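Local coordinates for antifreeze protein (Marinomonas primoryensis, PDB 3P4G) that probably binds ice through ordered surface waters, as a hyperactive, calcium-dependent antifreeze protein of an Antarctic bacterium, at residues D97-V111 with D116-L130. Residues are numbered along the deposited sequence; the frame is centred on the assembly and turned at random.
With CA (calcium ion), chain H; CA (calcium ion), chain G; CA (calcium ion), chain I.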
loop_
_atom_site.group_PDB
_atom_site.type_symbol
_atom_site.label_atom_id
_atom_site.label_comp_id
_atom_site.label_asym_id
_atom_site.label_seq_id
_atom_site.Cartn_x
_atom_site.Cartn_y
_atom_site.Cartn_z
ATOM N N ASP A 97 -0.073 -2.316 -20.501
ATOM C CA ASP A 97 0.481 -0.971 -20.359
ATOM C C ASP A 97 -0.662 -0.013 -20.746
ATOM O O ASP A 97 -1.191 -0.088 -21.869
ATOM C CB ASP A 97 1.639 -0.818 -21.328
ATOM C CG ASP A 97 2.218 0.611 -21.369
ATOM O OD1 ASP A 97 1.917 1.463 -20.484
ATOM O OD2 ASP A 97 3.046 0.843 -22.310
ATOM N N ALA A 98 -1.058 0.826 -19.802
ATOM C CA ALA A 98 -2.097 1.830 -20.073
ATOM C C ALA A 98 -1.509 3.079 -20.768
ATOM O O ALA A 98 -2.252 3.895 -21.320
ATOM C CB ALA A 98 -2.847 2.208 -18.768
ATOM N N GLY A 99 -0.200 3.189 -20.817
ATOM C CA GLY A 99 0.485 4.320 -21.434
ATOM C C GLY A 99 0.297 5.674 -20.773
ATOM O O GLY A 99 -0.221 5.820 -19.638
ATOM N N THR A 100 0.738 6.677 -21.486
ATOM C CA THR A 100 0.452 8.048 -21.073
ATOM C C THR A 100 -1.075 8.291 -21.049
ATOM O O THR A 100 -1.867 7.494 -21.583
ATOM C CB THR A 100 1.141 9.085 -21.977
ATOM O OG1 THR A 100 0.531 9.089 -23.281
ATOM C CG2 THR A 100 2.644 8.805 -22.133
ATOM N N GLY A 101 -1.485 9.361 -20.375
ATOM C CA GLY A 101 -2.906 9.694 -20.282
ATOM C C GLY A 101 -3.480 9.259 -18.931
ATOM O O GLY A 101 -2.883 8.455 -18.211
ATOM N N ASN A 102 -4.671 9.745 -18.636
ATOM C CA ASN A 102 -5.397 9.441 -17.386
ATOM C C ASN A 102 -6.282 8.238 -17.662
ATOM O O ASN A 102 -7.369 8.367 -18.234
ATOM C CB ASN A 102 -6.267 10.595 -16.971
ATOM C CG ASN A 102 -5.480 11.884 -16.783
ATOM O OD1 ASN A 102 -4.393 11.879 -16.202
ATOM N ND2 ASN A 102 -6.039 12.998 -17.244
ATOM N N ASP A 103 -5.729 7.074 -17.365
ATOM C CA ASP A 103 -6.327 5.774 -17.780
ATOM C C ASP A 103 -7.129 5.098 -16.648
ATOM O O ASP A 103 -6.787 5.225 -15.441
ATOM C CB ASP A 103 -5.205 4.840 -18.219
ATOM C CG ASP A 103 -4.434 5.377 -19.393
ATOM O OD1 ASP A 103 -5.000 5.525 -20.499
ATOM O OD2 ASP A 103 -3.228 5.702 -19.252
ATOM N N GLU A 104 -8.133 4.314 -17.055
ATOM C CA GLU A 104 -9.051 3.671 -16.114
ATOM C C GLU A 104 -9.008 2.191 -16.454
ATOM O O GLU A 104 -9.305 1.819 -17.587
ATOM C CB GLU A 104 -10.441 4.270 -16.268
ATOM C CG GLU A 104 -11.444 3.621 -15.373
ATOM C CD GLU A 104 -12.717 4.442 -15.139
ATOM O OE1 GLU A 104 -12.839 5.630 -15.514
ATOM O OE2 GLU A 104 -13.634 3.870 -14.512
ATOM N N ILE A 105 -8.562 1.375 -15.503
ATOM C CA ILE A 105 -8.431 -0.111 -15.716
ATOM C C ILE A 105 -9.308 -0.833 -14.672
ATOM O O ILE A 105 -9.273 -0.510 -13.470
ATOM C CB ILE A 105 -7.002 -0.566 -15.542
ATOM C CG1 ILE A 105 -6.108 -0.013 -16.666
ATOM C CG2 ILE A 105 -6.921 -2.100 -15.590
ATOM C CD1 ILE A 105 -4.610 -0.333 -16.439
ATOM N N TYR A 106 -10.112 -1.804 -15.130
ATOM C CA TYR A 106 -10.877 -2.604 -14.251
ATOM C C TYR A 106 -10.719 -4.049 -14.674
ATOM O O TYR A 106 -11.230 -4.424 -15.726
ATOM C CB TYR A 106 -12.369 -2.228 -14.379
ATOM C CG TYR A 106 -13.267 -2.830 -13.303
ATOM C CD1 TYR A 106 -13.658 -2.086 -12.199
ATOM C CD2 TYR A 106 -13.722 -4.161 -13.389
ATOM C CE1 TYR A 106 -14.500 -2.619 -11.234
ATOM C CE2 TYR A 106 -14.541 -4.717 -12.389
ATOM C CZ TYR A 106 -14.922 -3.934 -11.326
ATOM O OH TYR A 106 -15.736 -4.476 -10.326
ATOM N N ILE A 107 -10.044 -4.828 -13.843
ATOM C CA ILE A 107 -9.844 -6.264 -14.057
ATOM C C ILE A 107 -10.550 -7.007 -12.911
ATOM O O ILE A 107 -10.236 -6.808 -11.730
ATOM C CB ILE A 107 -8.343 -6.578 -14.035
ATOM C CG1 ILE A 107 -7.640 -5.846 -15.196
ATOM C CG2 ILE A 107 -8.129 -8.082 -14.010
ATOM C CD1 ILE A 107 -6.207 -5.499 -14.849
ATOM N N LYS A 108 -11.513 -7.858 -13.250
ATOM C CA LYS A 108 -12.296 -8.535 -12.210
ATOM C C LYS A 108 -11.472 -9.662 -11.556
ATOM O O LYS A 108 -11.628 -9.954 -10.359
ATOM C CB LYS A 108 -13.584 -9.112 -12.841
ATOM C CG LYS A 108 -14.619 -9.606 -11.881
ATOM C CD LYS A 108 -15.943 -10.078 -12.596
ATOM C CE LYS A 108 -16.752 -11.032 -11.661
ATOM N NZ LYS A 108 -17.853 -11.814 -12.344
ATOM N N GLY A 109 -10.642 -10.317 -12.350
ATOM C CA GLY A 109 -9.924 -11.554 -11.908
ATOM C C GLY A 109 -8.537 -11.310 -11.292
ATOM O O GLY A 109 -8.228 -10.216 -10.767
ATOM N N ASP A 110 -7.664 -12.312 -11.417
ATOM C CA ASP A 110 -6.329 -12.245 -10.802
ATOM C C ASP A 110 -5.365 -11.745 -11.847
ATOM O O ASP A 110 -5.588 -11.970 -13.047
ATOM C CB ASP A 110 -5.904 -13.657 -10.439
ATOM C CG ASP A 110 -6.800 -14.284 -9.373
ATOM O OD1 ASP A 110 -7.101 -13.638 -8.363
ATOM O OD2 ASP A 110 -7.158 -15.463 -9.522
ATOM N N VAL A 111 -4.311 -11.088 -11.390
ATOM C CA VAL A 111 -3.334 -10.536 -12.292
ATOM C C VAL A 111 -2.014 -11.177 -11.943
ATOM O O VAL A 111 -1.519 -11.004 -10.825
ATOM C CB VAL A 111 -3.218 -9.001 -12.113
ATOM C CG1 VAL A 111 -1.903 -8.453 -12.891
ATOM C CG2 VAL A 111 -4.501 -8.345 -12.594
ATOM N N ASP A 116 1.354 -1.639 -15.986
ATOM C CA ASP A 116 1.975 -0.332 -15.912
ATOM C C ASP A 116 0.929 0.678 -16.304
ATOM O O ASP A 116 0.452 0.661 -17.443
ATOM C CB ASP A 116 3.181 -0.303 -16.893
ATOM C CG ASP A 116 3.915 1.053 -16.907
ATOM O OD1 ASP A 116 3.600 1.969 -16.102
ATOM O OD2 ASP A 116 4.834 1.197 -17.766
ATOM N N ALA A 117 0.466 1.480 -15.334
ATOM C CA ALA A 117 -0.577 2.456 -15.636
ATOM C C ALA A 117 0.007 3.692 -16.299
ATOM O O ALA A 117 -0.740 4.477 -16.914
ATOM C CB ALA A 117 -1.400 2.814 -14.380
ATOM N N GLY A 118 1.327 3.845 -16.195
ATOM C CA GLY A 118 2.109 4.910 -16.845
ATOM C C GLY A 118 1.918 6.287 -16.234
ATOM O O GLY A 118 1.375 6.448 -15.127
ATOM N N THR A 119 2.395 7.281 -16.961
ATOM C CA THR A 119 2.174 8.683 -16.595
ATOM C C THR A 119 0.637 8.934 -16.629
ATOM O O THR A 119 -0.171 8.088 -17.067
ATOM C CB THR A 119 2.869 9.650 -17.555
ATOM O OG1 THR A 119 2.191 9.612 -18.813
ATOM C CG2 THR A 119 4.409 9.263 -17.750
ATOM N N GLY A 120 0.233 10.053 -16.044
ATOM C CA GLY A 120 -1.195 10.364 -15.931
ATOM C C GLY A 120 -1.766 9.908 -14.599
ATOM O O GLY A 120 -1.160 9.072 -13.874
ATOM N N ASN A 121 -2.964 10.404 -14.322
ATOM C CA ASN A 121 -3.685 10.145 -13.063
ATOM C C ASN A 121 -4.592 8.941 -13.342
ATOM O O ASN A 121 -5.682 9.080 -13.904
ATOM C CB ASN A 121 -4.504 11.362 -12.648
ATOM C CG ASN A 121 -3.625 12.590 -12.493
ATOM O OD1 ASN A 121 -2.835 12.688 -11.557
ATOM N ND2 ASN A 121 -3.743 13.513 -13.428
ATOM N N ASP A 122 -4.062 7.779 -13.012
ATOM C CA ASP A 122 -4.715 6.520 -13.438
ATOM C C ASP A 122 -5.548 5.905 -12.321
ATOM O O ASP A 122 -5.198 6.027 -11.154
ATOM C CB ASP A 122 -3.685 5.505 -13.857
ATOM C CG ASP A 122 -2.751 6.057 -14.973
ATOM O OD1 ASP A 122 -3.223 6.308 -16.114
ATOM O OD2 ASP A 122 -1.564 6.272 -14.720
ATOM N N GLU A 123 -6.540 5.115 -12.720
ATOM C CA GLU A 123 -7.441 4.443 -11.768
ATOM C C GLU A 123 -7.364 2.957 -12.101
ATOM O O GLU A 123 -7.687 2.576 -13.252
ATOM C CB GLU A 123 -8.863 4.991 -11.953
ATOM C CG GLU A 123 -9.849 4.482 -10.934
ATOM C CD GLU A 123 -11.141 5.341 -10.778
ATOM O OE1 GLU A 123 -11.257 6.587 -11.113
ATOM O OE2 GLU A 123 -12.094 4.713 -10.264
ATOM N N VAL A 124 -6.844 2.142 -11.172
ATOM C CA VAL A 124 -6.652 0.686 -11.436
ATOM C C VAL A 124 -7.442 -0.092 -10.392
ATOM O O VAL A 124 -7.244 0.134 -9.178
ATOM C CB VAL A 124 -5.150 0.283 -11.389
ATOM C CG1 VAL A 124 -4.930 -1.239 -11.704
ATOM C CG2 VAL A 124 -4.350 1.094 -12.376
ATOM N N TYR A 125 -8.320 -0.999 -10.842
ATOM C CA TYR A 125 -9.048 -1.881 -9.958
ATOM C C TYR A 125 -8.728 -3.306 -10.441
ATOM O O TYR A 125 -8.841 -3.607 -11.672
ATOM C CB TYR A 125 -10.553 -1.649 -10.112
ATOM C CG TYR A 125 -11.445 -2.586 -9.338
ATOM C CD1 TYR A 125 -12.069 -2.168 -8.160
ATOM C CD2 TYR A 125 -11.695 -3.909 -9.786
ATOM C CE1 TYR A 125 -12.871 -3.023 -7.437
ATOM C CE2 TYR A 125 -12.504 -4.755 -9.072
ATOM C CZ TYR A 125 -13.082 -4.307 -7.879
ATOM O OH TYR A 125 -13.930 -5.122 -7.170
ATOM N N ILE A 126 -8.291 -4.135 -9.490
ATOM C CA ILE A 126 -8.020 -5.557 -9.708
ATOM C C ILE A 126 -8.857 -6.272 -8.629
ATOM O O ILE A 126 -8.632 -6.086 -7.408
ATOM C CB ILE A 126 -6.557 -5.875 -9.583
ATOM C CG1 ILE A 126 -5.831 -5.363 -10.841
ATOM C CG2 ILE A 126 -6.297 -7.417 -9.418
ATOM C CD1 ILE A 126 -4.256 -5.161 -10.606
ATOM N N GLY A 127 -9.797 -7.096 -9.074
ATOM C CA GLY A 127 -10.765 -7.726 -8.136
ATOM C C GLY A 127 -10.126 -8.909 -7.353
ATOM O O GLY A 127 -10.412 -9.182 -6.164
ATOM N N GLY A 128 -9.183 -9.549 -8.017
ATOM C CA GLY A 128 -8.510 -10.733 -7.451
ATOM C C GLY A 128 -7.178 -10.406 -6.786
ATOM O O GLY A 128 -6.986 -9.327 -6.209
ATOM N N ASN A 129 -6.255 -11.375 -6.863
ATOM C CA ASN A 129 -4.901 -11.179 -6.327
ATOM C C ASN A 129 -3.923 -10.567 -7.294
ATOM O O ASN A 129 -3.978 -10.829 -8.501
ATOM C CB ASN A 129 -4.321 -12.559 -5.909
ATOM C CG ASN A 129 -5.184 -13.256 -4.839
ATOM O OD1 ASN A 129 -5.460 -14.469 -4.926
ATOM N ND2 ASN A 129 -5.610 -12.505 -3.856
ATOM N N LEU A 130 -2.970 -9.812 -6.765
ATOM C CA LEU A 130 -1.954 -9.247 -7.636
ATOM C C LEU A 130 -0.691 -10.033 -7.407
ATOM O O LEU A 130 -0.118 -9.944 -6.300
ATOM C CB LEU A 130 -1.734 -7.765 -7.320
ATOM C CG LEU A 130 -0.579 -7.081 -8.077
ATOM C CD1 LEU A 130 -0.921 -6.968 -9.601
ATOM C CD2 LEU A 130 -0.116 -5.700 -7.519
HETATM CA CA CA H . -1.587 6.508 -17.764
HETATM CA CA CA G . -3.338 5.811 -22.152
HETATM CA CA CA I . 0.058 7.162 -13.267
HETATM O O HOH W 1 3.726 3.287 -19.586
HETATM O O HOH W 2 -13.994 4.295 -11.725
#
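Tyr106 overlaps the ring of Tyr125 in an offset stack: the planes are 1° apart, the centroids 4.1 Å, and CE1 of Tyr106 lies over the CG–CD2 rim. In both tyrosines CG stands anti to the backbone N (chi1 -169° and 175°), which sends the two rings out alongside each other. A serine in place of Tyr106 would probably leave that face of Tyr125 without its stacking mate and its ring freer to turn. Beneath the rings, strands 104-107 and 123-126 run parallel, their axes 4.7 Å apart at closest approach, and backbone bonds such as Ile107 N to Tyr125 O (2.8 Å) fix an in-register pairing. On the inner face the side chains of Val111 and Ile126 cross at about a right angle, Val111 CG2 3.7 Å from Ile126 CG1.

In the turn before the strands, Asn102 OD1 accepts from Asn121 N at 2.8 Å, the two side chains lying side by side. Next to it, one calcium ion is held by Gly99 O, Gly101 O and Asp103 OD2 from one coil, and by Ala117 O, Thr119 O and Asp122 OD1 from the next. Asp122 OD1, 2.3 Å from that ion, also accepts from Asp103 N, while its OD2 binds the following calcium together with Gly118 O and Gly120 O, the site being completed by Ala136, Thr138 and Asp141. Carboxylates bridging successive ions between stacked, glycine-rich turns fit this protein's right-handed calcium-binding beta-helix, and resemble the calcium turns of RTX proteins.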